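Local coordinates for Non-structural polyprotein (Sindbis virus, PDB 4GUA) that forms the protease and zinc-binding parts of an alphavirus replication polyprotein, probably cleaving that precursor as a papain-like cysteine peptidase, at residues 16-27 with 94-105; 210-218 with 248-256. All blocks are in the same frame, centred on the assembly; numbering follows the deposited sequence.

Contact 1: residues 16-27 with 94-105; sequences CWAKALEPILAT and WDNSPGTRKYGY. With SO4 (sulfate ion), chain E; SO4 (sulfate ion), chain D.
Helix 16-27 runs past both ends of the excursion 94-105, with the CA of Trp17 5.4 Å from the CA of Trp94 at one end and Thr27 facing Tyr105 at the other. Cys16 SG lies near the plane of the Trp94 indole, at its edge, and accepts a weak bond from Trp94 N at 3.6 Å. A turn further on, the methyl of Ala20 is small enough to let the strand approach, its CB resting 3.9 Å from Trp94 CB. Pro23 has no N-H to give, and the helix kinks here; Ala20 O, without its usual partner in Ile24 N, takes Asn96 ND2 at 3.0 Å instead, and lies close to the amide plane of Asn96. The same ND2 also reaches Pro79 O, so Asn96 ties helix to strand 78-83. A helix packed on a small antiparallel sheet, with a cysteine at its N-terminal end, recalls the papain-like peptidases of clan CA; Cys16 holds a place consistent with that of their nucleophile. Ile24, a branched apolar residue suited to this buried position, directs CG2, anti to its own backbone N, against Tyr103 CB at 3.9 Å. Thr27 OG1 turns back between its N and carbonyl carbon (chi1 66°), where it donates to Ile24 O and accepts from Tyr105 N, 2.8 Å from OG1 along a nearly straight N-H (170°).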
loop_
_atom_site.group_PDB
_atom_site.type_symbol
_atom_site.label_atom_id
_atom_site.label_comp_id
_atom_site.label_asym_id
_atom_site.label_seq_id
_atom_site.Cartn_x
_atom_site.Cartn_y
_atom_site.Cartn_z
ATOM N N CYS A 16 21.062 9.705 -18.719
ATOM C CA CYS A 16 20.192 9.315 -19.813
ATOM C C CYS A 16 18.725 9.449 -19.400
ATOM O O CYS A 16 17.886 9.799 -20.224
ATOM C CB CYS A 16 20.514 7.892 -20.304
ATOM S SG CYS A 16 20.450 6.582 -19.063
ATOM N N TRP A 17 18.416 9.209 -18.127
ATOM C CA TRP A 17 17.047 9.384 -17.643
ATOM C C TRP A 17 16.525 10.825 -17.831
ATOM O O TRP A 17 15.380 11.045 -18.265
ATOM C CB TRP A 17 16.924 8.955 -16.173
ATOM C CG TRP A 17 17.930 9.559 -15.231
ATOM C CD1 TRP A 17 19.167 9.077 -14.935
ATOM C CD2 TRP A 17 17.764 10.743 -14.446
ATOM N NE1 TRP A 17 19.790 9.888 -14.017
ATOM C CE2 TRP A 17 18.950 10.920 -13.702
ATOM C CE3 TRP A 17 16.731 11.674 -14.298
ATOM C CZ2 TRP A 17 19.129 11.988 -12.829
ATOM C CZ3 TRP A 17 16.909 12.732 -13.430
ATOM C CH2 TRP A 17 18.100 12.882 -12.709
ATOM N N ALA A 18 17.371 11.804 -17.530
ATOM C CA ALA A 18 17.021 13.209 -17.741
ATOM C C ALA A 18 16.921 13.556 -19.229
ATOM O O ALA A 18 15.939 14.168 -19.677
ATOM C CB ALA A 18 18.029 14.118 -17.045
ATOM N N LYS A 19 17.929 13.162 -19.999
ATOM C CA LYS A 19 17.916 13.428 -21.436
ATOM C C LYS A 19 16.623 12.887 -22.028
ATOM O O LYS A 19 15.996 13.527 -22.874
ATOM C CB LYS A 19 19.119 12.782 -22.138
ATOM C CG LYS A 19 20.451 13.067 -21.471
ATOM C CD LYS A 19 21.605 12.350 -22.154
ATOM C CE LYS A 19 22.939 13.038 -21.881
ATOM N NZ LYS A 19 24.083 12.108 -22.077
ATOM N N ALA A 20 16.205 11.728 -21.536
ATOM C CA ALA A 20 15.045 11.044 -22.082
ATOM C C ALA A 20 13.790 11.840 -21.771
ATOM O O ALA A 20 12.873 11.914 -22.587
ATOM C CB ALA A 20 14.945 9.649 -21.514
ATOM N N LEU A 21 13.739 12.413 -20.575
ATOM C CA LEU A 21 12.638 13.290 -20.221
ATOM C C LEU A 21 12.580 14.594 -21.022
ATOM O O LEU A 21 11.487 15.113 -21.260
ATOM C CB LEU A 21 12.689 13.616 -18.734
ATOM C CG LEU A 21 12.341 12.438 -17.832
ATOM C CD1 LEU A 21 12.221 12.911 -16.392
ATOM C CD2 LEU A 21 11.057 11.741 -18.303
ATOM N N GLU A 22 13.729 15.134 -21.419
ATOM C CA GLU A 22 13.760 16.469 -22.032
ATOM C C GLU A 22 12.641 16.791 -23.041
ATOM O O GLU A 22 11.976 17.829 -22.914
ATOM C CB GLU A 22 15.121 16.719 -22.671
ATOM C CG GLU A 22 15.332 18.156 -23.098
ATOM C CD GLU A 22 16.760 18.450 -23.503
ATOM O OE1 GLU A 22 17.320 17.703 -24.336
ATOM O OE2 GLU A 22 17.317 19.445 -22.995
ATOM N N PRO A 23 12.435 15.932 -24.055
ATOM C CA PRO A 23 11.367 16.230 -25.016
ATOM C C PRO A 23 9.960 16.103 -24.418
ATOM O O PRO A 23 9.038 16.779 -24.869
ATOM C CB PRO A 23 11.594 15.191 -26.126
ATOM C CG PRO A 23 12.279 14.078 -25.470
ATOM C CD PRO A 23 13.165 14.706 -24.418
ATOM N N ILE A 24 9.792 15.252 -23.414
ATOM C CA ILE A 24 8.496 15.124 -22.767
ATOM C C ILE A 24 8.194 16.398 -21.995
ATOM O O ILE A 24 7.077 16.910 -22.047
ATOM C CB ILE A 24 8.451 13.909 -21.831
ATOM C CG1 ILE A 24 8.505 12.629 -22.666
ATOM C CG2 ILE A 24 7.183 13.920 -20.989
ATOM C CD1 ILE A 24 8.757 11.381 -21.864
ATOM N N LEU A 25 9.203 16.939 -21.320
ATOM C CA LEU A 25 9.043 18.204 -20.611
ATOM C C LEU A 25 8.722 19.347 -21.585
ATOM O O LEU A 25 7.965 20.263 -21.266
ATOM C CB LEU A 25 10.306 18.525 -19.810
ATOM C CG LEU A 25 10.717 17.496 -18.749
ATOM C CD1 LEU A 25 11.956 17.951 -17.992
ATOM C CD2 LEU A 25 9.570 17.229 -17.783
ATOM N N ALA A 26 9.288 19.276 -22.780
ATOM C CA ALA A 26 9.079 20.304 -23.789
ATOM C C ALA A 26 7.604 20.487 -24.156
ATOM O O ALA A 26 7.160 21.607 -24.394
ATOM C CB ALA A 26 9.870 19.975 -25.006
ATOM N N THR A 27 6.843 19.399 -24.214
ATOM C CA THR A 27 5.434 19.499 -24.587
ATOM C C THR A 27 4.664 20.342 -23.580
ATOM O O THR A 27 3.611 20.890 -23.896
ATOM C CB THR A 27 4.751 18.123 -24.664
ATOM O OG1 THR A 27 4.708 17.535 -23.354
ATOM C CG2 THR A 27 5.488 17.200 -25.614
ATOM N N TRP A 94 17.946 4.669 -20.882
ATOM C CA TRP A 94 16.664 5.313 -21.143
ATOM C C TRP A 94 16.738 6.135 -22.409
ATOM O O TRP A 94 17.664 6.923 -22.594
ATOM C CB TRP A 94 16.272 6.263 -20.015
ATOM C CG TRP A 94 15.816 5.625 -18.739
ATOM C CD1 TRP A 94 16.582 5.330 -17.655
ATOM C CD2 TRP A 94 14.481 5.225 -18.405
ATOM N NE1 TRP A 94 15.811 4.773 -16.663
ATOM C CE2 TRP A 94 14.517 4.693 -17.100
ATOM C CE3 TRP A 94 13.259 5.264 -19.082
ATOM C CZ2 TRP A 94 13.383 4.202 -16.460
ATOM C CZ3 TRP A 94 12.128 4.773 -18.442
ATOM C CH2 TRP A 94 12.200 4.249 -17.145
ATOM N N ASP A 95 15.733 5.989 -23.262
ATOM C CA ASP A 95 15.606 6.871 -24.412
ATOM C C ASP A 95 14.163 6.986 -24.896
ATOM O O ASP A 95 13.235 6.502 -24.259
ATOM C CB ASP A 95 16.537 6.433 -25.548
ATOM C CG ASP A 95 16.165 5.080 -26.135
ATOM O OD1 ASP A 95 15.014 4.638 -25.954
ATOM O OD2 ASP A 95 17.025 4.469 -26.808
ATOM N N ASN A 96 13.999 7.662 -26.023
ATOM C CA ASN A 96 12.699 7.922 -26.621
ATOM C C ASN A 96 12.286 6.944 -27.737
ATOM O O ASN A 96 11.342 7.207 -28.478
ATOM C CB ASN A 96 12.628 9.379 -27.069
ATOM C CG ASN A 96 12.885 10.340 -25.923
ATOM O OD1 ASN A 96 13.825 11.137 -25.957
ATOM N ND2 ASN A 96 12.065 10.244 -24.883
ATOM N N SER A 97 13.031 5.854 -27.903
ATOM C CA SER A 97 12.701 4.854 -28.922
ATOM C C SER A 97 11.268 4.344 -28.743
ATOM O O SER A 97 10.683 4.483 -27.671
ATOM C CB SER A 97 13.680 3.679 -28.865
ATOM O OG SER A 97 13.221 2.647 -28.008
ATOM N N PRO A 98 10.680 3.788 -29.814
ATOM C CA PRO A 98 9.298 3.280 -29.827
ATOM C C PRO A 98 8.947 2.305 -28.700
ATOM O O PRO A 98 9.755 1.444 -28.353
ATOM C CB PRO A 98 9.211 2.570 -31.179
ATOM C CG PRO A 98 10.159 3.327 -32.039
ATOM C CD PRO A 98 11.301 3.716 -31.148
ATOM N N GLY A 99 7.737 2.436 -28.160
ATOM C CA GLY A 99 7.265 1.585 -27.072
ATOM C C GLY A 99 5.845 1.939 -26.667
ATOM O O GLY A 99 5.330 2.983 -27.069
ATOM N N THR A 100 5.194 1.078 -25.891
ATOM C CA THR A 100 3.792 1.325 -25.542
ATOM C C THR A 100 3.650 2.321 -24.395
ATOM O O THR A 100 2.553 2.805 -24.140
ATOM C CB THR A 100 3.018 0.037 -25.182
ATOM O OG1 THR A 100 3.675 -0.648 -24.113
ATOM C CG2 THR A 100 2.914 -0.881 -26.377
ATOM N N ARG A 101 4.744 2.618 -23.695
ATOM C CA ARG A 101 4.703 3.617 -22.629
ATOM C C ARG A 101 5.068 4.991 -23.182
ATOM O O ARG A 101 6.200 5.215 -23.618
ATOM C CB ARG A 101 5.653 3.268 -21.482
ATOM C CG ARG A 101 5.340 1.987 -20.739
ATOM C CD ARG A 101 6.337 1.797 -19.596
ATOM N NE ARG A 101 6.348 0.443 -19.044
ATOM C CZ ARG A 101 6.854 -0.621 -19.668
ATOM N NH1 ARG A 101 7.378 -0.514 -20.888
ATOM N NH2 ARG A 101 6.824 -1.807 -19.078
ATOM N N LYS A 102 4.100 5.906 -23.156
ATOM C CA LYS A 102 4.285 7.245 -23.704
ATOM C C LYS A 102 3.800 8.315 -22.727
ATOM O O LYS A 102 2.962 8.052 -21.860
ATOM C CB LYS A 102 3.528 7.374 -25.027
ATOM C CG LYS A 102 3.783 6.230 -25.995
ATOM C CD LYS A 102 3.224 6.527 -27.375
ATOM C CE LYS A 102 3.395 5.348 -28.304
ATOM N NZ LYS A 102 2.755 5.599 -29.613
ATOM N N TYR A 103 4.324 9.525 -22.883
ATOM C CA TYR A 103 3.962 10.635 -22.017
ATOM C C TYR A 103 3.949 11.933 -22.814
ATOM O O TYR A 103 4.584 12.038 -23.861
ATOM C CB TYR A 103 4.964 10.757 -20.863
ATOM C CG TYR A 103 5.015 9.536 -19.968
ATOM C CD1 TYR A 103 5.856 8.469 -20.258
ATOM C CD2 TYR A 103 4.221 9.447 -18.843
ATOM C CE1 TYR A 103 5.898 7.348 -19.447
ATOM C CE2 TYR A 103 4.259 8.337 -18.028
ATOM C CZ TYR A 103 5.095 7.291 -18.330
ATOM O OH TYR A 103 5.125 6.185 -17.504
ATOM N N GLY A 104 3.193 12.908 -22.328
ATOM C CA GLY A 104 3.237 14.258 -22.850
ATOM C C GLY A 104 2.186 15.114 -22.175
ATOM O O GLY A 104 1.169 14.605 -21.702
ATOM N N TYR A 105 2.392 16.424 -22.200
ATOM C CA TYR A 105 1.506 17.341 -21.506
ATOM C C TYR A 105 0.123 17.257 -22.116
ATOM O O TYR A 105 -0.026 17.323 -23.328
ATOM C CB TYR A 105 2.038 18.760 -21.615
ATOM C CG TYR A 105 1.307 19.756 -20.753
ATOM C CD1 TYR A 105 1.494 19.779 -19.376
ATOM C CD2 TYR A 105 0.447 20.688 -21.316
ATOM C CE1 TYR A 105 0.833 20.700 -18.584
ATOM C CE2 TYR A 105 -0.216 21.614 -20.533
ATOM C CZ TYR A 105 -0.019 21.616 -19.170
ATOM O OH TYR A 105 -0.682 22.540 -18.395
HETATM S S SO4 E . 24.083 8.489 -21.990
HETATM O O1 SO4 E . 23.937 7.042 -22.164
HETATM O O2 SO4 E . 23.115 9.183 -22.837
HETATM O O3 SO4 E . 23.845 8.838 -20.588
HETATM O O4 SO4 E . 25.429 8.912 -22.369
HETATM S S SO4 D . 1.161 4.189 -20.559
HETATM O O1 SO4 D . -0.271 3.973 -20.359
HETATM O O2 SO4 D . 1.477 4.127 -21.983
HETATM O O3 SO4 D . 1.560 5.505 -20.052
HETATM O O4 SO4 D . 1.861 3.120 -19.850
#

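Contact 2: residues 210-218 with 248-256; sequences YNLAFGFPP and LKTLSRSAL. With SO4 (sulfate ion), chain L.
Thr250 is the first residue of helix segment 248-256 to meet the loop 210-218: its methyl CG2 lies 3.5 Å from Gly215 N, while its hydroxyl turns back to Ala246 O within the helix. The branched residue thus gives the loop an apolar surface and keeps its polar atom occupied. Next comes Leu251, whose CD2 reaches Leu212 O at 3.7 Å and Phe216 CE1 at 4.1 Å; it also touches Ile227 of strand 224-227. This helix, 237-257, follows strand 224-227 and precedes strand 263-269 in a seven-stranded sheet of order 3-2-1-4-5-7-6, the topology of the Rossmann-like methyltransferase fold. Ser254 meets Phe216 in two ways. Its OG accepts from Phe216 N, 2.9 Å away, along a nearly straight N-H (167°), and its CB sits over the centre of the Phe216 ring, 3.4 Å from the centroid, as a CH-pi contact. Phe216 brings its ring there by placing CG between its own N and carbonyl carbon (chi1 51°), which folds the aromatic back against the helix. A serine is short enough for this double role, and Gly215, at a positive phi of 82°, has a backbone in which a CB would press against the carbonyl O of Phe214, which calls for a glycine. At Ala255 the small CB meets Phe216 CZ at 4.3 Å, and the same methyl touches Val225 and Ile227 of the sheet.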
loop_
_atom_site.group_PDB
_atom_site.type_symbol
_atom_site.label_atom_id
_atom_site.label_comp_id
_atom_site.label_asym_id
_atom_site.label_seq_id
_atom_site.Cartn_x
_atom_site.Cartn_y
_atom_site.Cartn_z
ATOM N N TYR A 210 31.337 -1.368 -2.654
ATOM C CA TYR A 210 30.730 -1.267 -3.980
ATOM C C TYR A 210 30.261 0.148 -4.221
ATOM O O TYR A 210 30.246 0.961 -3.299
ATOM C CB TYR A 210 29.561 -2.246 -4.121
ATOM C CG TYR A 210 30.023 -3.680 -4.061
ATOM C CD1 TYR A 210 30.756 -4.225 -5.101
ATOM C CD2 TYR A 210 29.760 -4.478 -2.956
ATOM C CE1 TYR A 210 31.201 -5.516 -5.055
ATOM C CE2 TYR A 210 30.208 -5.783 -2.902
ATOM C CZ TYR A 210 30.926 -6.296 -3.959
ATOM O OH TYR A 210 31.392 -7.593 -3.937
ATOM N N ASN A 211 29.893 0.461 -5.459
ATOM C CA ASN A 211 29.291 1.753 -5.698
ATOM C C ASN A 211 27.810 1.534 -5.547
ATOM O O ASN A 211 27.147 0.991 -6.429
ATOM C CB ASN A 211 29.615 2.255 -7.096
ATOM C CG ASN A 211 31.058 2.061 -7.451
ATOM O OD1 ASN A 211 31.467 0.964 -7.830
ATOM N ND2 ASN A 211 31.848 3.122 -7.330
ATOM N N LEU A 212 27.279 2.018 -4.436
ATOM C CA LEU A 212 25.975 1.575 -4.006
ATOM C C LEU A 212 24.861 2.274 -4.783
ATOM O O LEU A 212 23.709 1.848 -4.726
ATOM C CB LEU A 212 25.832 1.757 -2.494
ATOM C CG LEU A 212 26.789 0.904 -1.652
ATOM C CD1 LEU A 212 26.584 1.172 -0.172
ATOM C CD2 LEU A 212 26.616 -0.579 -1.937
ATOM N N ALA A 213 25.196 3.333 -5.520
ATOM C CA ALA A 213 24.236 3.942 -6.445
ATOM C C ALA A 213 23.817 2.937 -7.528
ATOM O O ALA A 213 22.749 3.059 -8.136
ATOM C CB ALA A 213 24.834 5.187 -7.084
ATOM N N PHE A 214 24.703 1.979 -7.798
ATOM C CA PHE A 214 24.434 0.882 -8.730
ATOM C C PHE A 214 23.997 -0.421 -8.046
ATOM O O PHE A 214 23.909 -1.459 -8.695
ATOM C CB PHE A 214 25.648 0.634 -9.613
ATOM C CG PHE A 214 26.064 1.835 -10.405
ATOM C CD1 PHE A 214 26.918 2.781 -9.853
ATOM C CD2 PHE A 214 25.591 2.033 -11.695
ATOM C CE1 PHE A 214 27.302 3.890 -10.574
ATOM C CE2 PHE A 214 25.960 3.140 -12.413
ATOM C CZ PHE A 214 26.818 4.073 -11.855
ATOM N N GLY A 215 23.777 -0.383 -6.736
ATOM C CA GLY A 215 23.426 -1.582 -5.995
ATOM C C GLY A 215 24.662 -2.398 -5.653
ATOM O O GLY A 215 25.774 -1.864 -5.603
ATOM N N PHE A 216 24.483 -3.688 -5.387
ATOM C CA PHE A 216 25.636 -4.562 -5.211
ATOM C C PHE A 216 25.397 -5.963 -5.765
ATOM O O PHE A 216 24.314 -6.531 -5.608
ATOM C CB PHE A 216 26.033 -4.617 -3.735
ATOM C CG PHE A 216 24.896 -4.935 -2.819
ATOM C CD1 PHE A 216 24.081 -3.931 -2.340
ATOM C CD2 PHE A 216 24.653 -6.236 -2.423
ATOM C CE1 PHE A 216 23.032 -4.215 -1.501
ATOM C CE2 PHE A 216 23.605 -6.530 -1.578
ATOM C CZ PHE A 216 22.793 -5.515 -1.114
ATOM N N PRO A 217 26.434 -6.549 -6.370
ATOM C CA PRO A 217 26.310 -7.871 -6.988
ATOM C C PRO A 217 26.046 -8.940 -5.935
ATOM O O PRO A 217 26.284 -8.705 -4.758
ATOM C CB PRO A 217 27.675 -8.082 -7.642
ATOM C CG PRO A 217 28.609 -7.254 -6.844
ATOM C CD PRO A 217 27.816 -6.045 -6.424
ATOM N N PRO A 218 25.531 -10.098 -6.352
ATOM C CA PRO A 218 25.196 -11.144 -5.383
ATOM C C PRO A 218 26.370 -11.578 -4.516
ATOM O O PRO A 218 27.456 -11.862 -5.011
ATOM C CB PRO A 218 24.729 -12.294 -6.273
ATOM C CG PRO A 218 24.150 -11.604 -7.482
ATOM C CD PRO A 218 25.028 -10.404 -7.703
ATOM N N LEU A 248 15.932 2.956 -2.349
ATOM C CA LEU A 248 15.216 1.928 -1.629
ATOM C C LEU A 248 15.070 0.722 -2.531
ATOM O O LEU A 248 15.364 -0.406 -2.131
ATOM C CB LEU A 248 13.838 2.466 -1.244
ATOM C CG LEU A 248 12.896 1.553 -0.471
ATOM C CD1 LEU A 248 13.501 1.139 0.856
ATOM C CD2 LEU A 248 11.562 2.260 -0.262
ATOM N N LYS A 249 14.625 0.973 -3.760
ATOM C CA LYS A 249 14.412 -0.092 -4.733
ATOM C C LYS A 249 15.705 -0.806 -5.128
ATOM O O LYS A 249 15.753 -2.031 -5.174
ATOM C CB LYS A 249 13.742 0.456 -5.988
ATOM C CG LYS A 249 13.411 -0.626 -7.002
ATOM C CD LYS A 249 12.762 -0.049 -8.240
ATOM C CE LYS A 249 12.293 -1.145 -9.168
ATOM N NZ LYS A 249 11.656 -0.592 -10.390
ATOM N N THR A 250 16.754 -0.033 -5.384
ATOM C CA THR A 250 18.014 -0.578 -5.879
ATOM C C THR A 250 18.645 -1.516 -4.850
ATOM O O THR A 250 19.020 -2.652 -5.161
ATOM C CB THR A 250 19.028 0.545 -6.184
ATOM O OG1 THR A 250 18.483 1.468 -7.134
ATOM C CG2 THR A 250 20.314 -0.027 -6.730
ATOM N N LEU A 251 18.781 -1.012 -3.626
ATOM C CA LEU A 251 19.427 -1.755 -2.552
ATOM C C LEU A 251 18.568 -2.918 -2.091
ATOM O O LEU A 251 19.088 -3.962 -1.706
ATOM C CB LEU A 251 19.754 -0.838 -1.374
ATOM C CG LEU A 251 20.789 0.258 -1.637
ATOM C CD1 LEU A 251 21.061 1.027 -0.359
ATOM C CD2 LEU A 251 22.085 -0.321 -2.194
ATOM N N SER A 252 17.255 -2.734 -2.122
ATOM C CA SER A 252 16.332 -3.815 -1.798
ATOM C C SER A 252 16.462 -4.943 -2.822
ATOM O O SER A 252 16.433 -6.121 -2.471
ATOM C CB SER A 252 14.896 -3.296 -1.771
ATOM O OG SER A 252 14.700 -2.391 -0.694
ATOM N N ARG A 253 16.618 -4.573 -4.092
ATOM C CA ARG A 253 16.722 -5.548 -5.172
ATOM C C ARG A 253 18.014 -6.348 -5.040
ATOM O O ARG A 253 18.026 -7.571 -5.199
ATOM C CB ARG A 253 16.696 -4.841 -6.532
ATOM C CG ARG A 253 16.927 -5.762 -7.726
ATOM C CD ARG A 253 15.830 -6.808 -7.868
ATOM N NE ARG A 253 16.086 -7.744 -8.964
ATOM C CZ ARG A 253 16.829 -8.844 -8.856
ATOM N NH1 ARG A 253 17.404 -9.162 -7.698
ATOM N NH2 ARG A 253 17.001 -9.632 -9.909
ATOM N N SER A 254 19.105 -5.652 -4.749
ATOM C CA SER A 254 20.381 -6.314 -4.560
ATOM C C SER A 254 20.300 -7.246 -3.354
ATOM O O SER A 254 20.868 -8.339 -3.370
ATOM C CB SER A 254 21.497 -5.286 -4.363
ATOM O OG SER A 254 21.765 -4.573 -5.555
ATOM N N ALA A 255 19.603 -6.806 -2.311
ATOM C CA ALA A 255 19.497 -7.585 -1.082
ATOM C C ALA A 255 18.746 -8.887 -1.334
ATOM O O ALA A 255 19.069 -9.917 -0.736
ATOM C CB ALA A 255 18.812 -6.777 0.001
ATOM N N LEU A 256 17.730 -8.838 -2.195
ATOM C CA LEU A 256 16.969 -10.044 -2.544
ATOM C C LEU A 256 17.833 -11.167 -3.126
ATOM O O LEU A 256 17.519 -12.348 -2.950
ATOM C CB LEU A 256 15.833 -9.713 -3.508
ATOM C CG LEU A 256 14.713 -8.849 -2.937
ATOM C CD1 LEU A 256 13.722 -8.510 -4.020
ATOM C CD2 LEU A 256 14.015 -9.560 -1.783
HETATM S S SO4 L . 13.298 1.125 -13.317
HETATM O O1 SO4 L . 12.575 0.746 -14.532
HETATM O O2 SO4 L . 14.537 1.820 -13.661
HETATM O O3 SO4 L . 12.455 2.016 -12.518
HETATM O O4 SO4 L . 13.628 -0.079 -12.556
#

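How the contacts relate
From the N terminus, helix 16-27 opens contact 1, which closes across 66 intervening residues when 94-105 returns to it; the intervening chain holds helix 52-64 and strand 78-83, the middle strand of the small sheet. Contact 2 opens after this, at 210-218, and closes at helix segment 248-256 over a shorter loop that contains strand 224-227. The two therefore follow in series, neither nested nor crossed. Contact 1 joins helix to sheet within the peptidase part; contact 2 fixes the loop after strand 208-209 onto a helix of the methyltransferase-like part. Their centres lie 26 Å apart, with nearest atoms about 8 Å apart, and they do not touch.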